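Local coordinates for protein probable FAD-dependent oxidoreductase PA4991 (Pseudomonas aeruginosa PAO1, PDB 5EZ7) that probably works as an FAD-dependent oxidoreductase of the DAO family, binding one FAD per monomer, with a physiological substrate that is still unknown, at residues 17-28 and 79-90; 126-134 and 144-152. All blocks are in the same frame, centred on the assembly; numbering follows the deposited sequence.

Overall arrangement
Contact 1 comes first along the chain and closes before contact 2 opens. It joins the helix 17-28, which follows the first strand of the six-stranded, largely parallel FAD-binding sheet, to the end of the helix 75-82 and the loop after it. Contact 2 lies farther out, about 26 Å from the centre of the chain against about 14 Å for contact 1. There strand 127-129 is the edge of the eight-stranded mixed sheet and 146-149 the strand next to it. The centres of the two contacts are about 29 Å apart. The contacts meet through packing of R80 against T151. One therefore belongs to the cofactor-binding core, the other to the rim of the second large sheet.

Contact 1: 17-28 and 79-90; sequences IAGLWLNARLRR and WRACLGSDGELD. With FAD (flavin-adenine dinucleotide), chain B.
L89, in the loop after the helix 75-82, fits against W21 on the first helix of the Rossmann-type FAD-binding fold. Methyl CD1 of L89 sits over one face of the indole, 3.6 Å from the centroid of the five-membered ring. The other methyl, CD2, fills the hollow between A24 CB, 3.6 Å away, and the backbone N of R25. W21 CG lies anti to the backbone N (chi1 -174°), which sends the indole out from the helix toward 79-90. Its far rim meets W79: W21 CZ3 lies over the W79 ring, off centre, with the planes at 45°. C82 SG comes obliquely to the same rim, 3.9 Å from W21 CH2. E88 closes the side at the indole N-H. Its OE1 makes a salt bridge with R25 NH1 at 2.8 Å and takes a weak hydrogen bond from W21 NE1. R25 is also paired with D355, and E88 OE2 with R78. At the start of the helix, A18 N donates to FAD O1P at 3.1 Å. At the other end R28 reaches over the loop, its guanidinium face on E88 O. One water accepts from both R28 NH2 and D90 N, 2.9 Å from D90 N.

Contact 2: 126-134 and 144-152; sequences VEQAKGEDL and KGKAYRLTE
The backbone O of E127 takes the shortest hydrogen bond between the segments, from R149 N at 2.7 Å. The donor lies in the carbonyl plane, with 151° at the hydrogen. The same oxygen also meets Y148 CA at 3.2 Å in a CA-H...O contact. E127 N returns a longer bond to R149 O, 3.3 Å, on a lone pair of that carbonyl. These two bonds make E127 and R149 an antiparallel hydrogen-bonded pair. Next to it, Q128 and Y148 form a non-hydrogen-bonded pair. A129 N then donates to A147 O at 2.9 Å, tilted 28° from the carbonyl plane.

The E127 and R149 side chains run alongside each other on one face. Their charged ends stay beyond salt-bridge range, with E127 OE1 4.6 Å from R149 NH1. Q128 and Y148 occupy the other face. Q128 CG sits over the rim of the tyrosine ring, and its amide, NE2 leading, lies across the K146 chain. K130 NZ donates to Q128 OE1, which should steady that amide. V126 CG1 meets L150 CD2 at 3.6 Å, while V126 CG2 comes obliquely to the Y148 ring. L134, past the end of strand 127-129, touches A147 CB with CD2. Y148 bonds through its backbone to L103 of strand 102-105. The arrangement is a short beta-hairpin with a long connection, its strand 127-129 at the edge of an eight-stranded mixed sheet.

Contact 1: 17-28 and 79-90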
loop_
_atom_site.group_PDB
_atom_site.type_symbol
_atom_site.label_atom_id
_atom_site.label_comp_id
_atom_site.label_asym_id
_atom_site.label_seq_id
_atom_site.Cartn_x
_atom_site.Cartn_y
_atom_site.Cartn_z
ATOM N N ILE A 17 -3.476 3.000 1.729
ATOM C CA ILE A 17 -3.312 3.568 0.435
ATOM C C ILE A 17 -4.605 3.561 -0.435
ATOM O O ILE A 17 -4.830 4.509 -1.177
ATOM C CB ILE A 17 -2.178 2.879 -0.333
ATOM C CG1 ILE A 17 -1.837 3.685 -1.576
ATOM C CG2 ILE A 17 -2.514 1.446 -0.739
ATOM C CD1 ILE A 17 -0.944 4.844 -1.212
ATOM N N ALA A 18 -5.418 2.502 -0.384
ATOM C CA ALA A 18 -6.531 2.444 -1.278
ATOM C C ALA A 18 -7.605 3.458 -0.889
ATOM O O ALA A 18 -8.115 4.169 -1.761
ATOM C CB ALA A 18 -7.089 1.028 -1.405
ATOM N N GLY A 19 -7.933 3.539 0.396
ATOM C CA GLY A 19 -8.920 4.487 0.893
ATOM C C GLY A 19 -8.498 5.941 0.759
ATOM O O GLY A 19 -9.305 6.817 0.504
ATOM N N LEU A 20 -7.218 6.196 0.962
ATOM C CA LEU A 20 -6.706 7.546 0.944
ATOM C C LEU A 20 -6.601 8.047 -0.485
ATOM O O LEU A 20 -6.824 9.207 -0.747
ATOM C CB LEU A 20 -5.350 7.619 1.646
ATOM C CG LEU A 20 -5.300 7.705 3.180
ATOM C CD1 LEU A 20 -3.855 7.549 3.676
ATOM C CD2 LEU A 20 -5.863 9.033 3.694
ATOM N N TRP A 21 -6.241 7.166 -1.399
ATOM C CA TRP A 21 -6.064 7.551 -2.783
ATOM C C TRP A 21 -7.413 7.833 -3.318
ATOM O O TRP A 21 -7.636 8.883 -3.856
ATOM C CB TRP A 21 -5.371 6.462 -3.612
ATOM C CG TRP A 21 -5.056 6.905 -4.991
ATOM C CD1 TRP A 21 -5.931 7.080 -6.003
ATOM C CD2 TRP A 21 -3.768 7.270 -5.501
ATOM N NE1 TRP A 21 -5.272 7.542 -7.119
ATOM C CE2 TRP A 21 -3.939 7.631 -6.842
ATOM C CE3 TRP A 21 -2.478 7.320 -4.947
ATOM C CZ2 TRP A 21 -2.879 8.053 -7.647
ATOM C CZ3 TRP A 21 -1.424 7.722 -5.751
ATOM C CH2 TRP A 21 -1.626 8.077 -7.090
ATOM N N LEU A 22 -8.340 6.903 -3.124
ATOM C CA LEU A 22 -9.740 7.107 -3.538
ATOM C C LEU A 22 -10.305 8.367 -2.939
ATOM O O LEU A 22 -10.987 9.124 -3.619
ATOM C CB LEU A 22 -10.614 5.943 -3.092
ATOM C CG LEU A 22 -12.151 6.085 -3.249
ATOM C CD1 LEU A 22 -12.534 6.181 -4.729
ATOM C CD2 LEU A 22 -12.876 4.921 -2.559
ATOM N N ASN A 23 -10.066 8.577 -1.658
ATOM C CA ASN A 23 -10.590 9.789 -1.025
ATOM C C ASN A 23 -10.083 11.033 -1.752
ATOM O O ASN A 23 -10.821 11.964 -2.005
ATOM C CB ASN A 23 -10.195 9.824 0.445
ATOM C CG ASN A 23 -10.909 10.915 1.240
ATOM O OD1 ASN A 23 -12.130 11.055 1.146
ATOM N ND2 ASN A 23 -10.165 11.648 2.062
ATOM N N ALA A 24 -8.803 11.041 -2.096
ATOM C CA ALA A 24 -8.225 12.195 -2.720
ATOM C C ALA A 24 -8.819 12.446 -4.128
ATOM O O ALA A 24 -9.101 13.583 -4.480
ATOM C CB ALA A 24 -6.727 12.025 -2.780
ATOM N N ARG A 25 -8.980 11.391 -4.911
ATOM C CA ARG A 25 -9.659 11.452 -6.190
ATOM C C ARG A 25 -11.096 12.022 -6.111
ATOM O O ARG A 25 -11.485 12.891 -6.920
ATOM C CB ARG A 25 -9.686 10.050 -6.821
ATOM C CG ARG A 25 -8.326 9.612 -7.391
ATOM C CD ARG A 25 -8.058 10.105 -8.827
ATOM N NE ARG A 25 -9.036 9.463 -9.714
ATOM C CZ ARG A 25 -8.973 8.195 -10.157
ATOM N NH1 ARG A 25 -7.925 7.375 -9.905
ATOM N NH2 ARG A 25 -9.973 7.735 -10.887
ATOM N N LEU A 26 -11.875 11.529 -5.136
ATOM C CA LEU A 26 -13.264 11.919 -4.996
ATOM C C LEU A 26 -13.414 13.404 -4.648
ATOM O O LEU A 26 -14.193 14.140 -5.317
ATOM C CB LEU A 26 -13.978 11.039 -3.984
ATOM C CG LEU A 26 -14.247 9.605 -4.466
ATOM C CD1 LEU A 26 -14.845 8.754 -3.374
ATOM C CD2 LEU A 26 -15.142 9.509 -5.698
ATOM N N ARG A 27 -12.646 13.841 -3.651
ATOM C CA ARG A 27 -12.588 15.245 -3.279
ATOM C C ARG A 27 -12.167 16.133 -4.424
ATOM O O ARG A 27 -12.695 17.215 -4.610
ATOM C CB ARG A 27 -11.572 15.429 -2.204
ATOM C CG ARG A 27 -12.030 14.887 -0.887
ATOM C CD ARG A 27 -10.948 15.162 0.159
ATOM N NE ARG A 27 -11.028 16.510 0.692
ATOM C CZ ARG A 27 -12.025 16.924 1.473
ATOM N NH1 ARG A 27 -13.041 16.115 1.803
ATOM N NH2 ARG A 27 -12.000 18.139 1.943
ATOM N N ARG A 28 -11.204 15.660 -5.196
ATOM C CA ARG A 28 -10.753 16.400 -6.360
ATOM C C ARG A 28 -11.865 16.515 -7.392
ATOM O O ARG A 28 -12.019 17.548 -8.008
ATOM C CB ARG A 28 -9.554 15.719 -6.984
ATOM C CG ARG A 28 -8.795 16.627 -7.915
ATOM C CD ARG A 28 -7.670 15.846 -8.558
ATOM N NE ARG A 28 -7.085 16.582 -9.676
ATOM C CZ ARG A 28 -5.793 16.871 -9.847
ATOM N NH1 ARG A 28 -5.427 17.542 -10.941
ATOM N NH2 ARG A 28 -4.863 16.524 -8.963
ATOM N N TRP A 79 1.690 7.052 -11.702
ATOM C CA TRP A 79 2.235 7.533 -10.432
ATOM C C TRP A 79 3.271 8.614 -10.633
ATOM O O TRP A 79 3.279 9.606 -9.912
ATOM C CB TRP A 79 2.867 6.397 -9.650
ATOM C CG TRP A 79 1.900 5.474 -9.054
ATOM C CD1 TRP A 79 1.186 4.560 -9.690
ATOM C CD2 TRP A 79 1.589 5.344 -7.683
ATOM N NE1 TRP A 79 0.424 3.846 -8.817
ATOM C CE2 TRP A 79 0.655 4.316 -7.567
ATOM C CE3 TRP A 79 2.005 6.007 -6.528
ATOM C CZ2 TRP A 79 0.117 3.925 -6.359
ATOM C CZ3 TRP A 79 1.477 5.609 -5.313
ATOM C CH2 TRP A 79 0.551 4.563 -5.241
ATOM N N ARG A 80 4.115 8.429 -11.642
ATOM C CA ARG A 80 5.063 9.460 -12.078
ATOM C C ARG A 80 4.361 10.779 -12.379
ATOM O O ARG A 80 4.721 11.816 -11.823
ATOM C CB ARG A 80 5.868 8.979 -13.310
ATOM C CG ARG A 80 6.832 9.999 -13.943
ATOM C CD ARG A 80 8.189 10.058 -13.263
ATOM N NE ARG A 80 8.952 8.829 -13.482
ATOM C CZ ARG A 80 10.163 8.566 -12.969
ATOM N NH1 ARG A 80 10.815 9.447 -12.191
ATOM N NH2 ARG A 80 10.734 7.391 -13.233
ATOM N N ALA A 81 3.339 10.740 -13.220
ATOM C CA ALA A 81 2.620 11.960 -13.558
ATOM C C ALA A 81 2.218 12.749 -12.303
ATOM O O ALA A 81 2.297 13.967 -12.285
ATOM C CB ALA A 81 1.401 11.633 -14.391
ATOM N N CYS A 82 1.816 12.055 -11.246
ATOM C CA CYS A 82 1.327 12.737 -10.039
ATOM C C CYS A 82 2.366 13.571 -9.350
ATOM O O CYS A 82 2.015 14.497 -8.625
ATOM C CB CYS A 82 0.724 11.755 -9.025
ATOM S SG CYS A 82 -0.670 10.840 -9.728
ATOM N N LEU A 83 3.634 13.248 -9.575
ATOM C CA LEU A 83 4.713 13.983 -8.953
ATOM C C LEU A 83 5.003 15.301 -9.612
ATOM O O LEU A 83 5.818 16.068 -9.099
ATOM C CB LEU A 83 5.983 13.157 -8.937
ATOM C CG LEU A 83 5.959 11.871 -8.110
ATOM C CD1 LEU A 83 7.338 11.263 -8.211
ATOM C CD2 LEU A 83 5.584 12.125 -6.659
ATOM N N GLY A 84 4.342 15.555 -10.741
ATOM C CA GLY A 84 4.521 16.775 -11.515
ATOM C C GLY A 84 3.218 17.519 -11.575
ATOM O O GLY A 84 2.385 17.396 -10.686
ATOM N N SER A 85 3.043 18.275 -12.646
ATOM C CA SER A 85 1.939 19.231 -12.789
ATOM C C SER A 85 0.615 18.630 -13.287
ATOM O O SER A 85 -0.444 19.209 -13.057
ATOM C CB SER A 85 2.381 20.351 -13.754
ATOM O OG SER A 85 3.196 19.849 -14.815
ATOM N N ASP A 86 0.680 17.479 -13.962
ATOM C CA ASP A 86 -0.419 16.978 -14.809
ATOM C C ASP A 86 -0.829 15.545 -14.443
ATOM O O ASP A 86 -1.297 14.803 -15.296
ATOM C CB ASP A 86 0.027 17.059 -16.296
ATOM C CG ASP A 86 -1.158 17.067 -17.324
ATOM O OD1 ASP A 86 -2.316 17.415 -16.979
ATOM O OD2 ASP A 86 -0.895 16.748 -18.518
ATOM N N GLY A 87 -0.659 15.141 -13.190
ATOM C CA GLY A 87 -1.110 13.816 -12.781
ATOM C C GLY A 87 -2.544 13.830 -12.289
ATOM O O GLY A 87 -3.112 14.887 -12.079
ATOM N N GLU A 88 -3.110 12.651 -12.074
ATOM C CA GLU A 88 -4.479 12.535 -11.517
ATOM C C GLU A 88 -4.620 12.956 -10.021
ATOM O O GLU A 88 -5.737 13.185 -9.559
ATOM C CB GLU A 88 -5.022 11.120 -11.697
ATOM C CG GLU A 88 -4.370 10.122 -10.752
ATOM C CD GLU A 88 -4.567 8.685 -11.200
ATOM O OE1 GLU A 88 -5.272 7.924 -10.472
ATOM O OE2 GLU A 88 -4.027 8.324 -12.295
ATOM N N LEU A 89 -3.501 13.022 -9.283
ATOM C CA LEU A 89 -3.445 13.658 -7.957
ATOM C C LEU A 89 -2.226 14.582 -7.854
ATOM O O LEU A 89 -1.218 14.388 -8.546
ATOM C CB LEU A 89 -3.372 12.611 -6.853
ATOM C CG LEU A 89 -4.611 11.741 -6.575
ATOM C CD1 LEU A 89 -4.277 10.767 -5.444
ATOM C CD2 LEU A 89 -5.868 12.555 -6.230
ATOM N N ASP A 90 -2.326 15.603 -7.006
ATOM C CA ASP A 90 -1.181 16.438 -6.693
ATOM C C ASP A 90 -0.305 15.809 -5.608
ATOM O O ASP A 90 -0.486 16.070 -4.432
ATOM C CB ASP A 90 -1.625 17.825 -6.242
ATOM C CG ASP A 90 -0.493 18.801 -6.229
ATOM O OD1 ASP A 90 0.678 18.416 -6.435
ATOM O OD2 ASP A 90 -0.754 19.990 -6.036
HETATM P PA FAD B . -4.187 -1.433 4.283
HETATM O O1A FAD B . -2.936 -0.660 4.022
HETATM O O2A FAD B . -4.148 -2.704 5.086
HETATM O O5B FAD B . -5.216 -0.417 4.936
HETATM C C5B FAD B . -6.424 -0.839 5.536
HETATM C C4B FAD B . -6.750 0.203 6.585
HETATM O O4B FAD B . -8.066 -0.046 7.107
HETATM C C3B FAD B . -5.751 0.166 7.745
HETATM O O3B FAD B . -5.151 1.448 7.945
HETATM C C2B FAD B . -6.603 -0.266 8.924
HETATM O O2B FAD B . -6.210 0.282 10.180
HETATM C C1B FAD B . -8.007 0.172 8.502
HETATM N N9A FAD B . -9.076 -0.610 9.136
HETATM C C8A FAD B . -9.105 -1.944 9.297
HETATM N N7A FAD B . -10.236 -2.306 9.926
HETATM C C5A FAD B . -10.949 -1.198 10.163
HETATM C C6A FAD B . -12.237 -0.902 10.806
HETATM N N6A FAD B . -12.968 -1.916 11.292
HETATM N N1A FAD B . -12.647 0.376 10.862
HETATM C C2A FAD B . -11.896 1.375 10.360
HETATM N N3A FAD B . -10.702 1.177 9.763
HETATM C C4A FAD B . -10.189 -0.072 9.645
HETATM N N1 FAD B . 2.447 -3.531 -3.367
HETATM C C2 FAD B . 3.158 -2.913 -4.334
HETATM O O2 FAD B . 2.550 -2.421 -5.315
HETATM N N3 FAD B . 4.497 -2.805 -4.283
HETATM C C4 FAD B . 5.214 -3.303 -3.280
HETATM O O4 FAD B . 6.454 -3.180 -3.248
HETATM C C4X FAD B . 4.511 -3.988 -2.189
HETATM N N5 FAD B . 5.183 -4.515 -1.148
HETATM C C5X FAD B . 4.527 -5.130 -0.148
HETATM C C6 FAD B . 5.257 -5.645 0.916
HETATM C C7 FAD B . 4.623 -6.280 1.964
HETATM C C7M FAD B . 5.431 -6.812 3.109
HETATM C C8 FAD B . 3.142 -6.390 1.964
HETATM C C8M FAD B . 2.387 -7.062 3.090
HETATM C C9 FAD B . 2.420 -5.886 0.899
HETATM C C9A FAD B . 3.047 -5.253 -0.173
HETATM N N10 FAD B . 2.330 -4.716 -1.279
HETATM C C10 FAD B . 3.040 -4.065 -2.295
HETATM C "C1'" FAD B . 0.880 -4.776 -1.357
HETATM C "C2'" FAD B . 0.322 -3.543 -0.667
HETATM O "O2'" FAD B . 0.995 -3.281 0.571
HETATM C "C3'" FAD B . -1.178 -3.678 -0.444
HETATM O "O3'" FAD B . -1.779 -4.193 -1.650
HETATM C "C4'" FAD B . -1.803 -2.328 -0.102
HETATM O "O4'" FAD B . -0.958 -1.556 0.752
HETATM C "C5'" FAD B . -3.140 -2.497 0.594
HETATM O "O5'" FAD B . -3.752 -1.209 0.748
HETATM P P FAD B . -5.125 -1.100 1.557
HETATM O O1P FAD B . -5.393 0.355 1.841
HETATM O O2P FAD B . -6.117 -1.911 0.804
HETATM O O3P FAD B . -4.823 -1.935 2.893
HETATM O O HOH W 1 -4.931 16.175 -5.933
#

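Contact 2: 126-134 and 144-152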
loop_
_atom_site.group_PDB
_atom_site.type_symbol
_atom_site.label_atom_id
_atom_site.label_comp_id
_atom_site.label_asym_id
_atom_site.label_seq_id
_atom_site.Cartn_x
_atom_site.Cartn_y
_atom_site.Cartn_z
ATOM N N VAL A 126 13.548 -1.684 -21.129
ATOM C CA VAL A 126 14.545 -1.629 -20.044
ATOM C C VAL A 126 15.953 -1.216 -20.523
ATOM O O VAL A 126 16.242 -1.215 -21.719
ATOM C CB VAL A 126 14.623 -2.964 -19.253
ATOM C CG1 VAL A 126 13.223 -3.538 -19.063
ATOM C CG2 VAL A 126 15.558 -3.984 -19.915
ATOM N N GLU A 127 16.823 -0.896 -19.568
ATOM C CA GLU A 127 18.176 -0.404 -19.841
ATOM C C GLU A 127 19.168 -1.271 -19.110
ATOM O O GLU A 127 19.006 -1.481 -17.924
ATOM C CB GLU A 127 18.324 1.023 -19.295
ATOM C CG GLU A 127 18.418 2.135 -20.334
ATOM C CD GLU A 127 19.321 3.274 -19.864
ATOM O OE1 GLU A 127 19.208 3.673 -18.674
ATOM O OE2 GLU A 127 20.150 3.759 -20.669
ATOM N N GLN A 128 20.214 -1.735 -19.777
ATOM C CA GLN A 128 21.286 -2.392 -19.046
ATOM C C GLN A 128 22.197 -1.340 -18.393
ATOM O O GLN A 128 22.786 -0.507 -19.082
ATOM C CB GLN A 128 22.083 -3.323 -19.934
ATOM C CG GLN A 128 22.743 -4.436 -19.132
ATOM C CD GLN A 128 24.122 -4.816 -19.614
ATOM O OE1 GLN A 128 24.688 -4.187 -20.502
ATOM N NE2 GLN A 128 24.677 -5.852 -19.015
ATOM N N ALA A 129 22.297 -1.385 -17.063
ATOM C CA ALA A 129 22.985 -0.359 -16.304
ATOM C C ALA A 129 24.442 -0.731 -16.177
ATOM O O ALA A 129 24.768 -1.895 -15.966
ATOM C CB ALA A 129 22.350 -0.205 -14.941
ATOM N N LYS A 130 25.315 0.257 -16.333
ATOM C CA LYS A 130 26.755 0.041 -16.228
ATOM C C LYS A 130 27.481 1.197 -15.582
ATOM O O LYS A 130 26.995 2.330 -15.586
ATOM C CB LYS A 130 27.351 -0.177 -17.613
ATOM C CG LYS A 130 27.514 -1.635 -17.990
ATOM C CD LYS A 130 27.087 -1.853 -19.425
ATOM C CE LYS A 130 27.582 -3.185 -19.952
ATOM N NZ LYS A 130 27.056 -3.398 -21.328
ATOM N N GLY A 131 28.665 0.889 -15.050
ATOM C CA GLY A 131 29.531 1.871 -14.405
ATOM C C GLY A 131 28.783 2.544 -13.276
ATOM O O GLY A 131 28.233 1.873 -12.392
ATOM N N GLU A 132 28.697 3.867 -13.346
ATOM C CA GLU A 132 28.050 4.635 -12.289
ATOM C C GLU A 132 26.516 4.825 -12.569
ATOM O O GLU A 132 25.801 5.438 -11.763
ATOM C CB GLU A 132 28.839 5.945 -12.002
ATOM C CG GLU A 132 30.396 5.838 -12.004
ATOM C CD GLU A 132 31.049 5.049 -10.827
ATOM O OE1 GLU A 132 31.573 5.678 -9.875
ATOM O OE2 GLU A 132 31.104 3.789 -10.851
ATOM N N ASP A 133 26.004 4.265 -13.676
ATOM C CA ASP A 133 24.551 4.019 -13.806
ATOM C C ASP A 133 24.063 2.872 -12.872
ATOM O O ASP A 133 22.833 2.757 -12.632
ATOM C CB ASP A 133 24.145 3.648 -15.239
ATOM C CG ASP A 133 24.156 4.835 -16.209
ATOM O OD1 ASP A 133 25.257 5.234 -16.643
ATOM O OD2 ASP A 133 23.052 5.320 -16.583
ATOM N N LEU A 134 24.992 2.005 -12.393
ATOM C CA LEU A 134 24.619 0.913 -11.456
ATOM C C LEU A 134 24.224 1.476 -10.134
ATOM O O LEU A 134 24.803 2.474 -9.716
ATOM C CB LEU A 134 25.760 -0.054 -11.186
ATOM C CG LEU A 134 26.123 -0.961 -12.367
ATOM C CD1 LEU A 134 27.557 -1.477 -12.296
ATOM C CD2 LEU A 134 25.113 -2.102 -12.473
ATOM N N LYS A 144 29.664 -9.228 -10.417
ATOM C CA LYS A 144 29.645 -9.988 -11.653
ATOM C C LYS A 144 28.176 -10.125 -11.977
ATOM O O LYS A 144 27.321 -9.921 -11.109
ATOM C CB LYS A 144 30.302 -11.355 -11.436
ATOM C CG LYS A 144 31.699 -11.264 -10.802
ATOM C CD LYS A 144 32.305 -12.614 -10.409
ATOM C CE LYS A 144 32.892 -13.380 -11.588
ATOM N NZ LYS A 144 33.763 -12.553 -12.467
ATOM N N GLY A 145 27.866 -10.447 -13.223
ATOM C CA GLY A 145 26.474 -10.455 -13.654
ATOM C C GLY A 145 26.049 -9.055 -14.051
ATOM O O GLY A 145 26.887 -8.158 -14.219
ATOM N N LYS A 146 24.739 -8.868 -14.187
ATOM C CA LYS A 146 24.215 -7.694 -14.861
ATOM C C LYS A 146 22.928 -7.192 -14.279
ATOM O O LYS A 146 22.087 -7.966 -13.814
ATOM C CB LYS A 146 24.031 -7.969 -16.351
ATOM C CG LYS A 146 23.916 -9.434 -16.767
ATOM C CD LYS A 146 24.005 -9.567 -18.280
ATOM C CE LYS A 146 25.399 -9.218 -18.788
ATOM N NZ LYS A 146 25.613 -9.718 -20.162
ATOM N N ALA A 147 22.778 -5.876 -14.324
ATOM C CA ALA A 147 21.614 -5.218 -13.768
ATOM C C ALA A 147 20.903 -4.432 -14.851
ATOM O O ALA A 147 21.556 -3.867 -15.743
ATOM C CB ALA A 147 22.017 -4.313 -12.610
ATOM N N TYR A 148 19.568 -4.413 -14.750
ATOM C CA TYR A 148 18.684 -3.774 -15.723
ATOM C C TYR A 148 17.768 -2.766 -15.015
ATOM O O TYR A 148 17.056 -3.121 -14.091
ATOM C CB TYR A 148 17.843 -4.831 -16.446
ATOM C CG TYR A 148 18.620 -5.920 -17.161
ATOM C CD1 TYR A 148 19.223 -6.955 -16.453
ATOM C CD2 TYR A 148 18.730 -5.936 -18.556
ATOM C CE1 TYR A 148 19.926 -7.965 -17.099
ATOM C CE2 TYR A 148 19.438 -6.943 -19.220
ATOM C CZ TYR A 148 20.035 -7.962 -18.483
ATOM O OH TYR A 148 20.751 -8.974 -19.122
ATOM N N ARG A 149 17.820 -1.516 -15.452
ATOM C CA ARG A 149 17.003 -0.411 -14.926
ATOM C C ARG A 149 15.535 -0.464 -15.463
ATOM O O ARG A 149 15.324 -0.556 -16.675
ATOM C CB ARG A 149 17.663 0.939 -15.316
ATOM C CG ARG A 149 16.900 2.181 -14.869
ATOM C CD ARG A 149 17.505 3.522 -15.294
ATOM N NE ARG A 149 17.096 4.538 -14.307
ATOM C CZ ARG A 149 16.809 5.829 -14.534
ATOM N NH1 ARG A 149 16.912 6.372 -15.747
ATOM N NH2 ARG A 149 16.419 6.603 -13.505
ATOM N N LEU A 150 14.538 -0.400 -14.579
ATOM C CA LEU A 150 13.125 -0.418 -14.999
ATOM C C LEU A 150 12.516 0.962 -14.861
ATOM O O LEU A 150 13.074 1.838 -14.182
ATOM C CB LEU A 150 12.315 -1.409 -14.168
ATOM C CG LEU A 150 12.856 -2.844 -14.139
ATOM C CD1 LEU A 150 12.199 -3.660 -13.044
ATOM C CD2 LEU A 150 12.679 -3.526 -15.483
ATOM N N THR A 151 11.360 1.131 -15.501
ATOM C CA THR A 151 10.533 2.345 -15.379
ATOM C C THR A 151 9.829 2.401 -14.043
ATOM O O THR A 151 9.332 3.443 -13.664
ATOM C CB THR A 151 9.416 2.427 -16.467
ATOM O OG1 THR A 151 8.523 1.296 -16.351
ATOM C CG2 THR A 151 10.031 2.502 -17.882
ATOM N N GLU A 152 9.745 1.263 -13.368
ATOM C CA GLU A 152 9.194 1.182 -12.027
ATOM C C GLU A 152 9.879 2.165 -11.058
ATOM O O GLU A 152 11.026 2.500 -11.229
ATOM C CB GLU A 152 9.305 -0.261 -11.511
ATOM C CG GLU A 152 8.569 -1.317 -12.349
ATOM C CD GLU A 152 8.574 -2.720 -11.713
ATOM O OE1 GLU A 152 7.922 -3.641 -12.305
ATOM O OE2 GLU A 152 9.194 -2.901 -10.623
#